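Local coordinates for protein short-chain dehydrogenase/reductase SDR (Burkholderia phymatum, PDB 5IG2) that binds NAD and, as a short-chain dehydrogenase/reductase, probably transfers hydride between this cofactor and a CH-OH group of its substrate, at residues B[64-69]-B[87-92]; B[109-114]-B[214-219]; B[173-178]-B[189-194]. All blocks are in the same frame, centred on the assembly; numbering follows the deposited sequence.

Contact 1 (B[64-69]-B[87-92])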
# COMPACT_ATOMS: atom_id res chain seq x y z
N GLU B 64 -38.57 -22.22 16.84
CA GLU B 64 -39.72 -22.09 17.74
C GLU B 64 -39.22 -22.31 19.16
O GLU B 64 -38.90 -23.44 19.53
CB GLU B 64 -40.81 -23.10 17.42
CG GLU B 64 -41.63 -22.83 16.20
CD GLU B 64 -42.74 -23.85 16.08
OE1 GLU B 64 -43.75 -23.71 16.81
OE2 GLU B 64 -42.59 -24.80 15.29
N VAL B 65 -39.19 -21.25 19.96
CA VAL B 65 -38.50 -21.28 21.24
C VAL B 65 -39.23 -20.36 22.21
O VAL B 65 -39.70 -19.29 21.83
CB VAL B 65 -37.02 -20.88 21.08
CG1 VAL B 65 -36.91 -19.54 20.36
CG2 VAL B 65 -36.31 -20.82 22.43
N ILE B 66 -39.33 -20.80 23.47
CA ILE B 66 -39.70 -19.91 24.56
C ILE B 66 -38.63 -20.01 25.64
O ILE B 66 -37.98 -21.05 25.81
CB ILE B 66 -41.09 -20.23 25.16
CG1 ILE B 66 -41.11 -21.61 25.82
CG2 ILE B 66 -42.17 -20.09 24.10
CD1 ILE B 66 -42.38 -21.91 26.59
N GLY B 67 -38.43 -18.91 26.36
CA GLY B 67 -37.51 -18.87 27.48
C GLY B 67 -38.25 -18.60 28.77
O GLY B 67 -39.08 -17.69 28.85
N VAL B 68 -37.97 -19.39 29.81
CA VAL B 68 -38.69 -19.32 31.07
C VAL B 68 -37.66 -19.25 32.18
O VAL B 68 -36.99 -20.26 32.46
CB VAL B 68 -39.62 -20.52 31.28
CG1 VAL B 68 -40.37 -20.39 32.62
CG2 VAL B 68 -40.59 -20.67 30.11
N ARG B 69 -37.53 -18.09 32.83
CA ARG B 69 -36.66 -17.99 33.99
C ARG B 69 -37.09 -19.00 35.04
O ARG B 69 -38.26 -19.03 35.46
CB ARG B 69 -36.67 -16.57 34.55
CG ARG B 69 -35.69 -16.38 35.68
CD ARG B 69 -35.93 -15.09 36.44
NE ARG B 69 -34.69 -14.56 37.00
CZ ARG B 69 -34.19 -14.91 38.18
NH1 ARG B 69 -34.83 -15.79 38.93
NH2 ARG B 69 -33.04 -14.38 38.59
N GLU B 87 -48.22 -25.70 27.75
CA GLU B 87 -49.06 -24.62 27.23
C GLU B 87 -48.58 -24.14 25.87
O GLU B 87 -49.39 -23.86 24.98
CB GLU B 87 -49.12 -23.48 28.26
CG GLU B 87 -49.82 -22.21 27.79
CD GLU B 87 -51.27 -22.44 27.36
OE1 GLU B 87 -51.75 -21.69 26.47
OE2 GLU B 87 -51.92 -23.36 27.90
N ALA B 88 -47.26 -24.07 25.67
CA ALA B 88 -46.74 -23.58 24.39
C ALA B 88 -46.77 -24.65 23.31
O ALA B 88 -47.08 -24.35 22.15
CB ALA B 88 -45.31 -23.06 24.56
N PHE B 89 -46.43 -25.90 23.64
CA PHE B 89 -46.24 -26.90 22.60
C PHE B 89 -46.99 -28.21 22.82
O PHE B 89 -46.90 -29.09 21.96
CB PHE B 89 -44.74 -27.21 22.44
CG PHE B 89 -43.91 -26.01 22.08
CD1 PHE B 89 -44.18 -25.29 20.93
CD2 PHE B 89 -42.85 -25.62 22.89
CE1 PHE B 89 -43.40 -24.19 20.59
CE2 PHE B 89 -42.08 -24.51 22.56
CZ PHE B 89 -42.35 -23.80 21.40
N GLY B 90 -47.70 -28.37 23.94
CA GLY B 90 -48.56 -29.52 24.15
C GLY B 90 -47.88 -30.82 24.56
O GLY B 90 -48.58 -31.73 25.03
N LYS B 91 -46.57 -30.93 24.41
CA LYS B 91 -45.84 -32.17 24.61
C LYS B 91 -44.46 -31.83 25.16
O LYS B 91 -43.97 -30.72 24.99
CB LYS B 91 -45.66 -32.97 23.31
CG LYS B 91 -46.91 -33.22 22.48
CD LYS B 91 -47.65 -34.46 22.94
CE LYS B 91 -48.76 -34.85 21.97
NZ LYS B 91 -48.23 -35.23 20.62
N VAL B 92 -43.83 -32.82 25.81
CA VAL B 92 -42.41 -32.78 26.13
C VAL B 92 -41.81 -34.12 25.73
O VAL B 92 -42.25 -35.17 26.21
CB VAL B 92 -42.15 -32.50 27.62
CG1 VAL B 92 -40.65 -32.48 27.89
CG2 VAL B 92 -42.80 -31.20 28.06
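Apolar contact comes first where I66 meets A88 and F89. The tip methyl CD1 of I66 reaches the CB of A88 at 3.7 Å. It gets there because CG1 stands between the backbone N and the carbonyl carbon (chi1 65°), with CD1 extended beyond it. The small alanine lets the helix end come this close to the strand, while the branched isoleucine suits an extended backbone. A wider gap, 4.5 Å, separates I66 CG1 from F89 CE2, so the isoleucine merely flanks that ring. A88 CB in turn lies over one ring face, displaced toward the rim.

Polar atoms meet the ring without hydrogen bonding. F89 CZ lies 3.9 Å from the carbonyl O of E64, and the V65 N sits near the ring plane at its edge. The E64 side chain slants across toward the ring's rim, bringing OE1 to 3.8 Å from CE1, with carboxylate and ring planes 77° apart. Only this carboxylate end of the side chain comes near the ring, and a glutamate is at ease here because its charged group stays at the surface. The same ring also rests on K40 and V42 of the adjoining strand 40-45 and on V16 of strand 16-20, a broad surface that a large aromatic residue suits.

Just beyond, G90 leaves the helix with positive phi, a conformation that glycine adopts easily. Strand 65-69 is the outermost on its side of the chain's parallel sheet, and helix 75-89 leads from it to strand 94-97: the beta-alpha-beta crossover of a Rossmann fold.

Contact 2 (B[109-114]-B[214-219])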
# COMPACT_ATOMS: atom_id res chain seq x y z
N GLU B 109 -13.67 -27.21 54.99
CA GLU B 109 -13.69 -25.75 55.02
C GLU B 109 -14.93 -25.14 54.38
O GLU B 109 -15.19 -23.95 54.59
CB GLU B 109 -12.44 -25.19 54.33
CG GLU B 109 -11.17 -25.53 55.06
CD GLU B 109 -9.94 -24.97 54.37
OE1 GLU B 109 -10.03 -24.65 53.17
OE2 GLU B 109 -8.89 -24.85 55.03
N SER B 110 -15.68 -25.91 53.60
CA SER B 110 -16.89 -25.39 52.97
C SER B 110 -18.00 -25.19 54.00
O SER B 110 -18.04 -25.85 55.04
CB SER B 110 -17.38 -26.34 51.88
OG SER B 110 -16.48 -26.42 50.79
N SER B 111 -18.93 -24.30 53.69
CA SER B 111 -20.00 -23.97 54.60
C SER B 111 -21.22 -24.86 54.37
O SER B 111 -21.34 -25.52 53.33
CB SER B 111 -20.41 -22.51 54.43
OG SER B 111 -20.95 -22.33 53.13
N ALA B 112 -22.12 -24.86 55.35
CA ALA B 112 -23.43 -25.49 55.14
C ALA B 112 -24.12 -24.90 53.92
O ALA B 112 -24.76 -25.63 53.14
CB ALA B 112 -24.31 -25.32 56.39
N ASN B 113 -24.00 -23.59 53.73
CA ASN B 113 -24.61 -22.95 52.56
C ASN B 113 -24.02 -23.49 51.26
O ASN B 113 -24.73 -23.61 50.25
CB ASN B 113 -24.42 -21.43 52.62
CG ASN B 113 -25.42 -20.74 53.54
OD1 ASN B 113 -26.39 -21.34 54.00
ND2 ASN B 113 -25.19 -19.45 53.79
N ASP B 114 -22.72 -23.81 51.25
CA ASP B 114 -22.12 -24.38 50.05
C ASP B 114 -22.77 -25.71 49.70
O ASP B 114 -23.09 -25.98 48.54
CB ASP B 114 -20.61 -24.57 50.23
CG ASP B 114 -19.84 -23.27 50.33
OD1 ASP B 114 -20.31 -22.22 49.82
OD2 ASP B 114 -18.74 -23.30 50.94
N LEU B 214 -27.82 -17.87 50.24
CA LEU B 214 -26.79 -18.87 50.48
C LEU B 214 -25.38 -18.30 50.38
O LEU B 214 -24.42 -19.07 50.31
CB LEU B 214 -26.96 -20.03 49.51
CG LEU B 214 -28.29 -20.78 49.71
CD1 LEU B 214 -28.55 -21.81 48.61
CD2 LEU B 214 -28.30 -21.41 51.09
N ARG B 215 -25.23 -16.97 50.40
CA ARG B 215 -23.90 -16.39 50.37
C ARG B 215 -23.13 -16.70 51.65
O ARG B 215 -23.71 -16.97 52.72
CB ARG B 215 -23.98 -14.88 50.19
CG ARG B 215 -24.57 -14.46 48.88
CD ARG B 215 -23.89 -13.22 48.34
NE ARG B 215 -24.74 -12.52 47.39
CZ ARG B 215 -24.96 -12.91 46.14
NH1 ARG B 215 -25.76 -12.19 45.36
NH2 ARG B 215 -24.37 -14.01 45.67
N ASN B 216 -21.81 -16.66 51.53
CA ASN B 216 -20.90 -16.88 52.65
C ASN B 216 -20.42 -15.54 53.18
O ASN B 216 -19.87 -14.73 52.42
CB ASN B 216 -19.71 -17.74 52.23
CG ASN B 216 -20.11 -19.14 51.82
OD1 ASN B 216 -20.89 -19.79 52.53
ND2 ASN B 216 -19.60 -19.61 50.68
N GLU B 217 -20.62 -15.29 54.47
CA GLU B 217 -20.07 -14.09 55.07
C GLU B 217 -18.55 -14.17 55.14
O GLU B 217 -17.86 -13.15 54.99
CB GLU B 217 -20.67 -13.84 56.45
N ALA B 218 -18.00 -15.37 55.34
CA ALA B 218 -16.57 -15.55 55.54
C ALA B 218 -15.78 -15.33 54.26
O ALA B 218 -16.27 -15.53 53.15
CB ALA B 218 -16.29 -16.95 56.08
N GLN B 219 -14.52 -14.93 54.43
CA GLN B 219 -13.56 -14.86 53.34
C GLN B 219 -13.23 -16.26 52.82
O GLN B 219 -13.25 -17.23 53.58
CB GLN B 219 -12.28 -14.18 53.80
CG GLN B 219 -12.43 -12.71 54.07
CD GLN B 219 -12.40 -11.92 52.80
OE1 GLN B 219 -11.35 -11.45 52.36
NE2 GLN B 219 -13.56 -11.77 52.16
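N113 leans its side chain on the loop residues L214 and R215. Its CB lies 3.3 Å from the carbonyl O of L214. CG, turned anti to the carbonyl carbon (chi1 -80°), passes over the CA of the same leucine, whose side chain is about 9 Å from the bound NAD. At the amide the two ends part company: OD1 meets the methyl CD2 of L214 at 3.5 Å, whereas ND2 donates to the R215 carbonyl O at 3.1 Å. That bond is bent, and the donor stands above the carbonyl plane, although the acceptor lies close to the plane of the asparagine amide. Asparagine suits the position because a short side chain can offer an N-H to a loop backbone.

N216 answers from the loop with both ends of its own amide. Its OD1 accepts from S111 OG at 2.6 Å, with the hydroxyl tilted from the carbonyl plane. Its ND2 donates to D114 OD1 at 2.8 Å in a virtually straight bond (179°) on the syn side of the carboxylate, the two planar groups being perpendicular. Both partners belong to a capping box: S111 OG accepts from D114 N, and S111 N donates to D114 OD2 at 2.9 Å. The serine hydroxyl is thus engaged as donor and acceptor at once, and the loop is fastened directly to the helix cap. D114 OD1 is also paired with R210 in a salt bridge, which would favour the charged carboxylate.

The contact therefore pins the loop between strand 189-194 and helix 222-236 onto the N-terminal end of helix 112-140, where H128 of the second subunit touches A112 and I163 of helix 162-185 packs against D114.

Contact 3 (B[173-178]-B[189-194])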
# COMPACT_ATOMS: atom_id res chain seq x y z
N SER B 173 -25.82 -42.22 40.00
CA SER B 173 -26.56 -43.38 40.49
C SER B 173 -28.07 -43.18 40.36
O SER B 173 -28.80 -44.14 40.08
CB SER B 173 -26.21 -43.67 41.94
OG SER B 173 -26.95 -44.79 42.38
N LEU B 174 -28.57 -41.96 40.57
CA LEU B 174 -30.01 -41.77 40.40
C LEU B 174 -30.40 -42.02 38.96
O LEU B 174 -31.46 -42.58 38.69
CB LEU B 174 -30.45 -40.37 40.86
CG LEU B 174 -30.29 -39.11 40.01
CD1 LEU B 174 -31.37 -38.97 38.94
CD2 LEU B 174 -30.33 -37.89 40.92
N THR B 175 -29.53 -41.65 38.01
CA THR B 175 -29.85 -41.85 36.61
C THR B 175 -29.72 -43.32 36.23
O THR B 175 -30.54 -43.84 35.45
CB THR B 175 -28.94 -40.97 35.73
OG1 THR B 175 -29.00 -39.61 36.20
CG2 THR B 175 -29.37 -41.02 34.24
N GLU B 176 -28.71 -44.01 36.77
CA GLU B 176 -28.62 -45.45 36.57
C GLU B 176 -29.86 -46.16 37.10
O GLU B 176 -30.37 -47.09 36.48
CB GLU B 176 -27.36 -46.01 37.25
CG GLU B 176 -26.05 -45.62 36.56
CD GLU B 176 -24.82 -46.05 37.35
OE1 GLU B 176 -24.97 -46.55 38.49
OE2 GLU B 176 -23.70 -45.92 36.82
N THR B 177 -30.35 -45.72 38.27
CA THR B 177 -31.56 -46.34 38.82
C THR B 177 -32.77 -46.02 37.96
O THR B 177 -33.62 -46.89 37.74
CB THR B 177 -31.81 -45.86 40.24
OG1 THR B 177 -30.60 -45.95 41.00
CG2 THR B 177 -32.88 -46.75 40.88
N LEU B 178 -32.87 -44.78 37.50
CA LEU B 178 -33.97 -44.40 36.62
C LEU B 178 -33.99 -45.26 35.36
O LEU B 178 -35.06 -45.62 34.87
CB LEU B 178 -33.85 -42.92 36.25
CG LEU B 178 -34.86 -42.34 35.27
CD1 LEU B 178 -36.27 -42.39 35.86
CD2 LEU B 178 -34.46 -40.91 34.88
N VAL B 189 -40.26 -44.34 27.31
CA VAL B 189 -39.43 -43.29 27.88
C VAL B 189 -38.11 -43.92 28.32
O VAL B 189 -38.10 -44.95 29.00
CB VAL B 189 -40.15 -42.60 29.06
CG1 VAL B 189 -39.33 -41.44 29.57
CG2 VAL B 189 -41.54 -42.13 28.65
N GLY B 190 -37.01 -43.30 27.92
CA GLY B 190 -35.68 -43.78 28.28
C GLY B 190 -34.84 -42.69 28.90
O GLY B 190 -35.34 -41.59 29.13
N CYS B 191 -33.56 -42.96 29.17
CA CYS B 191 -32.73 -41.91 29.75
C CYS B 191 -31.26 -42.16 29.44
O CYS B 191 -30.86 -43.27 29.07
CB CYS B 191 -32.98 -41.81 31.26
SG CYS B 191 -32.45 -43.24 32.23
N SER B 192 -30.46 -41.10 29.58
CA SER B 192 -29.03 -41.16 29.35
C SER B 192 -28.31 -40.32 30.40
O SER B 192 -28.88 -39.42 31.01
CB SER B 192 -28.63 -40.65 27.95
OG SER B 192 -29.22 -41.42 26.91
N LEU B 193 -27.02 -40.61 30.56
CA LEU B 193 -26.19 -40.01 31.59
C LEU B 193 -24.97 -39.40 30.92
O LEU B 193 -24.13 -40.13 30.38
CB LEU B 193 -25.79 -41.06 32.63
CG LEU B 193 -24.82 -40.65 33.75
CD1 LEU B 193 -25.42 -39.54 34.62
CD2 LEU B 193 -24.40 -41.86 34.58
N LEU B 194 -24.85 -38.08 30.98
CA LEU B 194 -23.77 -37.35 30.31
C LEU B 194 -22.65 -37.04 31.30
O LEU B 194 -22.88 -36.35 32.31
CB LEU B 194 -24.31 -36.07 29.68
CG LEU B 194 -23.30 -35.12 29.03
CD1 LEU B 194 -22.61 -35.82 27.86
CD2 LEU B 194 -24.01 -33.87 28.56
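T175 OG1 is gripped by V171 O, one turn earlier in the helix, and by N148 ND2 from strand 144-149, and on the side of strand 189-194 it lies 3.9 Å from the methyl CD1 of L193. The helix and both strands form one beta-alpha-beta unit of the Rossmann fold. Helix segment 173-178 runs roughly antiparallel to strand 189-194, at 155°, with the short axes 8.2 Å apart at closest approach.

Threonine suits this interface because its two branches do different work. With OG1 committed to hydrogen bonds, CG2 stands anti to the backbone N (OG1 at chi1 -52°) and is laid against the strand, 3.6 Å from S192 O and near L193 CB. L193 supplies the apolar partner, its CD1 also packing on T175 CB as the two side chains cross obliquely. Since the strand sends C191 and L193 to this face, S192 points to the other, where its OG bonds to H145 and to the R257 carbonyl.

S173, E176 and T177 give the helix polar groups facing the second subunit, while L174 and L178 pack on it too. S173 O accepts from T177 N at 2.9 Å and from T177 OG1 at 2.7 Å, the two donors coming from opposite faces of its carbonyl plane. The same hydroxyl is bonded to N165 of the second subunit, and E176 makes a salt bridge with R273 of that subunit.

One turn further along the helix, beneath L178, lies C191, compact enough to fit there. Its SG, held between backbone N and carbonyl carbon (chi1 66°), is 3.8 Å from T175 O, in contact without a hydrogen bond, and 4.0 Å from L178 CG, while the leucine's CD2 rests on C191 CB.

From the N terminus, contact 1 closes first: strand 65-69 forms one edge of the sheet, helix 75-89 follows, and the chain returns beside the strand's start. Contact 2 opens after it, with 109-114 at the head of helix 112-140, and waits until 214-219 to close. Contact 3 lies wholly inside that long loop, between helix 162-185 and strand 189-194. Contact 1 is thus in series with the nested pair, and none cross. Contacts 1 and 3 attach helices to different strands of one parallel sheet, their centres 24 Å apart, whereas contact 2 holds the loop before helix 222-236. Contacts 2 and 3 both touch the second subunit.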